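PDB 3C8I: putative membrane protein from Corynebacterium diphtheriae NCTC 13129, which is of unknown function but is probably membrane-anchored, the part here being a soluble DUF3239-family domain. Local coordinates for residues 18-32 against 118-132. Sequence-based numbering, arbitrary orientation.
Sequences PAMIAEVNPRDMVVM and WTTLSKNLNKLDQVR
Pro18 lays CB over the six-membered ring of Trp118, 3.6 Å from the ring centroid and close to its normal, a CH-pi contact suited to the rigid, slightly polarised methylenes of proline. The carbonyl oxygen of Ala19 meets the same ring at its edge, in plane, where the aryl hydrogens are slightly positive. Farther along, Met20 and Met32, paired on neighbouring strands, send long flexible chains to the helices. Met20 holds CG opposite the backbone N (chi1 -171°), and with chi2 also extended SD arrives 3.6 Å from Leu125 CG, the two side chains crossing at about a right angle; the bend at chi3 turns CE toward Ser122 and the Trp118 ring edge. The side chains of Met32 and Leu121 run antiparallel alongside each other, Met32 CG 3.7 Å from Leu121 CD1, and Met32 tucks CE beside the Leu128 backbone. These strands form an antiparallel hairpin within a larger sheet, and helices 115-124 and 128-132 pack across one face of it. In the hairpin a classic beta bulge places two residues, Ala22 and Glu23, against the single Val30, so both CB atoms point toward the helices. Small Ala22 admits Leu125 and Leu128 CD1, which also meets Val30 CG1, while Leu128 CD2 rests 3.7 Å from Glu23 CB. Beyond this apolar patch the extended Glu23 meets Arg132 end-on: NH1 to OE2 and NH2 to OE1, each 3.2 Å, with carboxylate and guanidinium planes 62° apart. Asn25 ND2 reaches Glu23 OE2 at 2.8 Å from the carboxylate face opposite Arg132 NH1, while Asp129 OD1 accepts from Arg132 NH2 in the guanidinium plane, a second salt bridge. Arg27 of the second subunit also bridges to Glu23 OE1, carrying this charged network into the subunit interface.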
loop_
_atom_site.group_PDB
_atom_site.type_symbol
_atom_site.label_atom_id
_atom_site.label_comp_id
_atom_site.label_asym_id
_atom_site.label_seq_id
_atom_site.Cartn_x
_atom_site.Cartn_y
_atom_site.Cartn_z
ATOM N N PRO B 18 2.774 -10.450 -20.926
ATOM C CA PRO B 18 1.744 -9.685 -21.624
ATOM C C PRO B 18 0.757 -9.047 -20.644
ATOM O O PRO B 18 0.416 -9.655 -19.617
ATOM C CB PRO B 18 1.040 -10.735 -22.467
ATOM C CG PRO B 18 1.234 -11.992 -21.728
ATOM C CD PRO B 18 2.550 -11.904 -21.043
ATOM N N ALA B 19 0.328 -7.835 -20.964
ATOM C CA ALA B 19 -0.791 -7.192 -20.283
ATOM C C ALA B 19 -1.714 -6.549 -21.329
ATOM O O ALA B 19 -1.308 -6.329 -22.486
ATOM C CB ALA B 19 -0.291 -6.157 -19.232
ATOM N N MET B 20 -2.947 -6.272 -20.937
ATOM C CA MET B 20 -3.963 -5.796 -21.848
ATOM C C MET B 20 -4.991 -4.981 -21.080
ATOM O O MET B 20 -5.331 -5.309 -19.933
ATOM C CB MET B 20 -4.639 -7.024 -22.500
ATOM C CG MET B 20 -5.618 -6.739 -23.662
ATOM S SD MET B 20 -6.130 -8.296 -24.495
ATOM C CE MET B 20 -4.558 -8.902 -24.996
ATOM N N ILE B 21 -5.526 -3.947 -21.726
ATOM C CA ILE B 21 -6.570 -3.127 -21.115
ATOM C C ILE B 21 -7.849 -3.953 -21.061
ATOM O O ILE B 21 -8.367 -4.400 -22.097
ATOM C CB ILE B 21 -6.828 -1.795 -21.843
ATOM C CG1 ILE B 21 -5.541 -0.962 -21.973
ATOM C CG2 ILE B 21 -7.983 -1.024 -21.138
ATOM C CD1 ILE B 21 -5.730 0.365 -22.757
ATOM N N ALA B 22 -8.348 -4.148 -19.842
ATOM C CA ALA B 22 -9.524 -4.993 -19.575
ATOM C C ALA B 22 -10.772 -4.154 -19.307
ATOM O O ALA B 22 -11.903 -4.636 -19.461
ATOM C CB ALA B 22 -9.227 -5.933 -18.381
ATOM N N GLU B 23 -10.574 -2.903 -18.907
ATOM C CA GLU B 23 -11.670 -2.003 -18.617
ATOM C C GLU B 23 -11.191 -0.553 -18.647
ATOM O O GLU B 23 -10.064 -0.247 -18.229
ATOM C CB GLU B 23 -12.279 -2.344 -17.254
ATOM C CG GLU B 23 -13.233 -1.272 -16.724
ATOM C CD GLU B 23 -13.748 -1.581 -15.348
ATOM O OE1 GLU B 23 -14.643 -2.440 -15.264
ATOM O OE2 GLU B 23 -13.261 -0.963 -14.368
ATOM N N VAL B 24 -12.052 0.335 -19.148
ATOM C CA VAL B 24 -11.741 1.754 -19.265
ATOM C C VAL B 24 -12.830 2.584 -18.594
ATOM O O VAL B 24 -14.019 2.374 -18.845
ATOM C CB VAL B 24 -11.577 2.158 -20.749
ATOM C CG1 VAL B 24 -11.524 3.681 -20.909
ATOM C CG2 VAL B 24 -10.324 1.495 -21.340
ATOM N N ASN B 25 -12.411 3.517 -17.740
ATOM C CA ASN B 25 -13.304 4.344 -16.923
ATOM C C ASN B 25 -12.905 5.814 -17.111
ATOM O O ASN B 25 -11.869 6.094 -17.703
ATOM C CB ASN B 25 -13.195 3.921 -15.448
ATOM C CG ASN B 25 -13.432 2.418 -15.243
ATOM O OD1 ASN B 25 -14.518 1.924 -15.484
ATOM N ND2 ASN B 25 -12.405 1.698 -14.799
ATOM N N PRO B 26 -13.728 6.767 -16.643
ATOM C CA PRO B 26 -13.310 8.164 -16.812
ATOM C C PRO B 26 -11.951 8.527 -16.204
ATOM O O PRO B 26 -11.171 9.228 -16.838
ATOM C CB PRO B 26 -14.446 8.945 -16.145
ATOM C CG PRO B 26 -15.631 8.046 -16.258
ATOM C CD PRO B 26 -15.077 6.669 -16.051
ATOM N N ARG B 27 -11.655 8.048 -15.001
ATOM C CA ARG B 27 -10.428 8.453 -14.317
ATOM C C ARG B 27 -9.265 7.457 -14.422
ATOM O O ARG B 27 -8.135 7.811 -14.083
ATOM C CB ARG B 27 -10.715 8.720 -12.839
ATOM C CG ARG B 27 -11.746 9.819 -12.624
ATOM C CD ARG B 27 -11.360 10.732 -11.462
ATOM N NE ARG B 27 -12.321 11.822 -11.354
ATOM C CZ ARG B 27 -13.559 11.684 -10.890
ATOM N NH1 ARG B 27 -13.996 10.493 -10.464
ATOM N NH2 ARG B 27 -14.367 12.744 -10.844
ATOM N N ASP B 28 -9.539 6.222 -14.850
ATOM C CA ASP B 28 -8.496 5.210 -14.923
ATOM C C ASP B 28 -8.868 4.020 -15.811
ATOM O O ASP B 28 -9.950 3.966 -16.383
ATOM C CB ASP B 28 -8.086 4.746 -13.513
ATOM C CG ASP B 28 -9.116 3.855 -12.854
ATOM O OD1 ASP B 28 -10.321 4.094 -13.032
ATOM O OD2 ASP B 28 -8.701 2.908 -12.135
ATOM N N MET B 29 -7.916 3.105 -15.956
ATOM C CA MET B 29 -8.104 1.868 -16.671
ATOM C C MET B 29 -7.653 0.685 -15.823
ATOM O O MET B 29 -6.869 0.831 -14.883
ATOM C CB MET B 29 -7.344 1.893 -18.008
ATOM C CG MET B 29 -5.814 1.849 -17.959
ATOM S SD MET B 29 -5.069 2.503 -19.530
ATOM C CE MET B 29 -4.454 4.110 -19.022
ATOM N N VAL B 30 -8.145 -0.491 -16.165
ATOM C CA VAL B 30 -7.733 -1.714 -15.497
ATOM C C VAL B 30 -7.000 -2.559 -16.512
ATOM O O VAL B 30 -7.500 -2.813 -17.602
ATOM C CB VAL B 30 -8.928 -2.505 -14.885
ATOM C CG1 VAL B 30 -8.468 -3.868 -14.317
ATOM C CG2 VAL B 30 -9.596 -1.709 -13.792
ATOM N N VAL B 31 -5.780 -2.949 -16.163
ATOM C CA VAL B 31 -4.979 -3.794 -17.003
ATOM C C VAL B 31 -4.959 -5.186 -16.367
ATOM O O VAL B 31 -4.999 -5.329 -15.139
ATOM C CB VAL B 31 -3.576 -3.184 -17.226
ATOM C CG1 VAL B 31 -2.756 -4.033 -18.163
ATOM C CG2 VAL B 31 -3.693 -1.765 -17.801
ATOM N N MET B 32 -4.959 -6.210 -17.214
ATOM C CA MET B 32 -4.832 -7.609 -16.787
ATOM C C MET B 32 -3.544 -8.130 -17.383
ATOM O O MET B 32 -3.290 -7.900 -18.563
ATOM C CB MET B 32 -6.016 -8.445 -17.307
ATOM C CG MET B 32 -6.013 -9.945 -16.879
ATOM S SD MET B 32 -7.411 -10.944 -17.557
ATOM C CE MET B 32 -8.694 -10.164 -16.667
ATOM N N TRP B 118 -0.092 -14.121 -25.525
ATOM C CA TRP B 118 -1.024 -13.079 -25.950
ATOM C C TRP B 118 -2.429 -13.646 -26.117
ATOM O O TRP B 118 -3.383 -13.097 -25.597
ATOM C CB TRP B 118 -0.576 -12.384 -27.242
ATOM C CG TRP B 118 0.540 -11.394 -27.038
ATOM C CD1 TRP B 118 1.788 -11.463 -27.557
ATOM C CD2 TRP B 118 0.487 -10.201 -26.260
ATOM N NE1 TRP B 118 2.536 -10.383 -27.147
ATOM C CE2 TRP B 118 1.755 -9.585 -26.350
ATOM C CE3 TRP B 118 -0.510 -9.589 -25.487
ATOM C CZ2 TRP B 118 2.063 -8.384 -25.684
ATOM C CZ3 TRP B 118 -0.208 -8.385 -24.827
ATOM C CH2 TRP B 118 1.070 -7.804 -24.921
ATOM N N THR B 119 -2.555 -14.766 -26.815
ATOM C CA THR B 119 -3.876 -15.329 -27.061
ATOM C C THR B 119 -4.541 -15.838 -25.753
ATOM O O THR B 119 -5.722 -15.570 -25.504
ATOM C CB THR B 119 -3.839 -16.374 -28.233
ATOM O OG1 THR B 119 -3.155 -17.560 -27.809
ATOM C CG2 THR B 119 -3.133 -15.801 -29.447
ATOM N N THR B 120 -3.785 -16.521 -24.898
ATOM C CA THR B 120 -4.281 -16.902 -23.560
ATOM C C THR B 120 -4.836 -15.707 -22.770
ATOM O O THR B 120 -5.915 -15.780 -22.175
ATOM C CB THR B 120 -3.163 -17.583 -22.706
ATOM O OG1 THR B 120 -2.817 -18.849 -23.288
ATOM C CG2 THR B 120 -3.621 -17.802 -21.244
ATOM N N LEU B 121 -4.092 -14.599 -22.764
ATOM C CA LEU B 121 -4.565 -13.384 -22.093
ATOM C C LEU B 121 -5.846 -12.846 -22.754
ATOM O O LEU B 121 -6.816 -12.561 -22.064
ATOM C CB LEU B 121 -3.471 -12.310 -22.061
ATOM C CG LEU B 121 -3.825 -10.976 -21.379
ATOM C CD1 LEU B 121 -4.342 -11.165 -19.935
ATOM C CD2 LEU B 121 -2.636 -10.054 -21.439
ATOM N N SER B 122 -5.839 -12.721 -24.091
ATOM C CA SER B 122 -7.009 -12.233 -24.816
ATOM C C SER B 122 -8.245 -13.068 -24.510
ATOM O O SER B 122 -9.317 -12.525 -24.262
ATOM C CB SER B 122 -6.749 -12.231 -26.317
ATOM O OG SER B 122 -5.669 -11.361 -26.620
ATOM N N LYS B 123 -8.081 -14.385 -24.500
ATOM C CA LYS B 123 -9.198 -15.294 -24.205
ATOM C C LYS B 123 -9.730 -15.196 -22.794
ATOM O O LYS B 123 -10.814 -15.689 -22.524
ATOM C CB LYS B 123 -8.809 -16.745 -24.504
ATOM C CG LYS B 123 -9.095 -17.133 -25.922
ATOM C CD LYS B 123 -8.065 -18.091 -26.511
ATOM C CE LYS B 123 -7.044 -17.333 -27.352
ATOM N NZ LYS B 123 -5.667 -17.932 -27.302
ATOM N N ASN B 124 -8.975 -14.558 -21.891
ATOM C CA ASN B 124 -9.364 -14.469 -20.492
ATOM C C ASN B 124 -9.667 -13.053 -20.015
ATOM O O ASN B 124 -9.941 -12.849 -18.833
ATOM C CB ASN B 124 -8.283 -15.131 -19.630
ATOM C CG ASN B 124 -8.296 -16.661 -19.755
ATOM O OD1 ASN B 124 -9.195 -17.314 -19.228
ATOM N ND2 ASN B 124 -7.308 -17.227 -20.444
ATOM N N LEU B 125 -9.664 -12.082 -20.929
ATOM C CA LEU B 125 -9.993 -10.698 -20.562
ATOM C C LEU B 125 -11.343 -10.607 -19.904
ATOM O O LEU B 125 -11.556 -9.774 -19.013
ATOM C CB LEU B 125 -10.020 -9.764 -21.778
ATOM C CG LEU B 125 -8.842 -8.899 -22.185
ATOM C CD1 LEU B 125 -9.399 -7.717 -23.033
ATOM C CD2 LEU B 125 -7.913 -8.413 -21.018
ATOM N N ASN B 126 -12.264 -11.449 -20.387
ATOM C CA ASN B 126 -13.625 -11.505 -19.860
ATOM C C ASN B 126 -13.733 -12.041 -18.434
ATOM O O ASN B 126 -14.763 -11.853 -17.785
ATOM C CB ASN B 126 -14.594 -12.240 -20.840
ATOM C CG ASN B 126 -14.150 -13.674 -21.198
ATOM O OD1 ASN B 126 -13.574 -14.394 -20.383
ATOM N ND2 ASN B 126 -14.469 -14.101 -22.430
ATOM N N LYS B 127 -12.658 -12.641 -17.905
ATOM C CA LYS B 127 -12.646 -13.091 -16.496
ATOM C C LYS B 127 -12.320 -11.985 -15.490
ATOM O O LYS B 127 -12.144 -12.278 -14.309
ATOM C CB LYS B 127 -11.687 -14.277 -16.288
ATOM C CG LYS B 127 -12.033 -15.514 -17.100
ATOM C CD LYS B 127 -11.373 -16.778 -16.547
ATOM C CE LYS B 127 -11.724 -18.042 -17.358
ATOM N NZ LYS B 127 -13.080 -18.037 -18.046
ATOM N N LEU B 128 -12.266 -10.729 -15.936
ATOM C CA LEU B 128 -11.971 -9.587 -15.057
ATOM C C LEU B 128 -12.705 -9.619 -13.720
ATOM O O LEU B 128 -12.136 -9.362 -12.674
ATOM C CB LEU B 128 -12.281 -8.258 -15.780
ATOM C CG LEU B 128 -12.093 -6.923 -15.032
ATOM C CD1 LEU B 128 -10.644 -6.732 -14.610
ATOM C CD2 LEU B 128 -12.568 -5.730 -15.898
ATOM N N ASP B 129 -13.996 -9.904 -13.747
ATOM C CA ASP B 129 -14.751 -9.852 -12.500
ATOM C C ASP B 129 -14.396 -11.017 -11.592
ATOM O O ASP B 129 -14.264 -10.812 -10.413
ATOM C CB ASP B 129 -16.248 -9.718 -12.781
ATOM C CG ASP B 129 -16.589 -8.343 -13.352
ATOM O OD1 ASP B 129 -16.324 -7.334 -12.647
ATOM O OD2 ASP B 129 -17.078 -8.261 -14.505
ATOM N N GLN B 130 -14.180 -12.214 -12.142
ATOM C CA GLN B 130 -13.626 -13.320 -11.352
ATOM C C GLN B 130 -12.296 -12.925 -10.686
ATOM O O GLN B 130 -12.111 -13.148 -9.480
ATOM C CB GLN B 130 -13.420 -14.567 -12.210
ATOM C CG GLN B 130 -14.698 -15.262 -12.675
ATOM C CD GLN B 130 -14.385 -16.430 -13.611
ATOM O OE1 GLN B 130 -13.543 -17.289 -13.301
ATOM N NE2 GLN B 130 -15.041 -16.454 -14.768
ATOM N N VAL B 131 -11.380 -12.319 -11.455
ATOM C CA VAL B 131 -10.073 -11.906 -10.888
ATOM C C VAL B 131 -10.261 -10.899 -9.780
ATOM O O VAL B 131 -9.652 -11.007 -8.709
ATOM C CB VAL B 131 -9.098 -11.290 -11.926
ATOM C CG1 VAL B 131 -7.766 -10.933 -11.230
ATOM C CG2 VAL B 131 -8.876 -12.237 -13.063
ATOM N N ARG B 132 -11.124 -9.919 -10.013
ATOM C CA ARG B 132 -11.359 -8.912 -8.978
ATOM C C ARG B 132 -12.108 -9.479 -7.760
ATOM O O ARG B 132 -12.136 -8.823 -6.732
ATOM C CB ARG B 132 -12.076 -7.678 -9.548
ATOM C CG ARG B 132 -11.203 -6.902 -10.545
ATOM C CD ARG B 132 -11.719 -5.494 -10.815
ATOM N NE ARG B 132 -12.980 -5.474 -11.548
ATOM C CZ ARG B 132 -13.462 -4.421 -12.211
ATOM N NH1 ARG B 132 -12.800 -3.273 -12.247
ATOM N NH2 ARG B 132 -14.624 -4.518 -12.850
#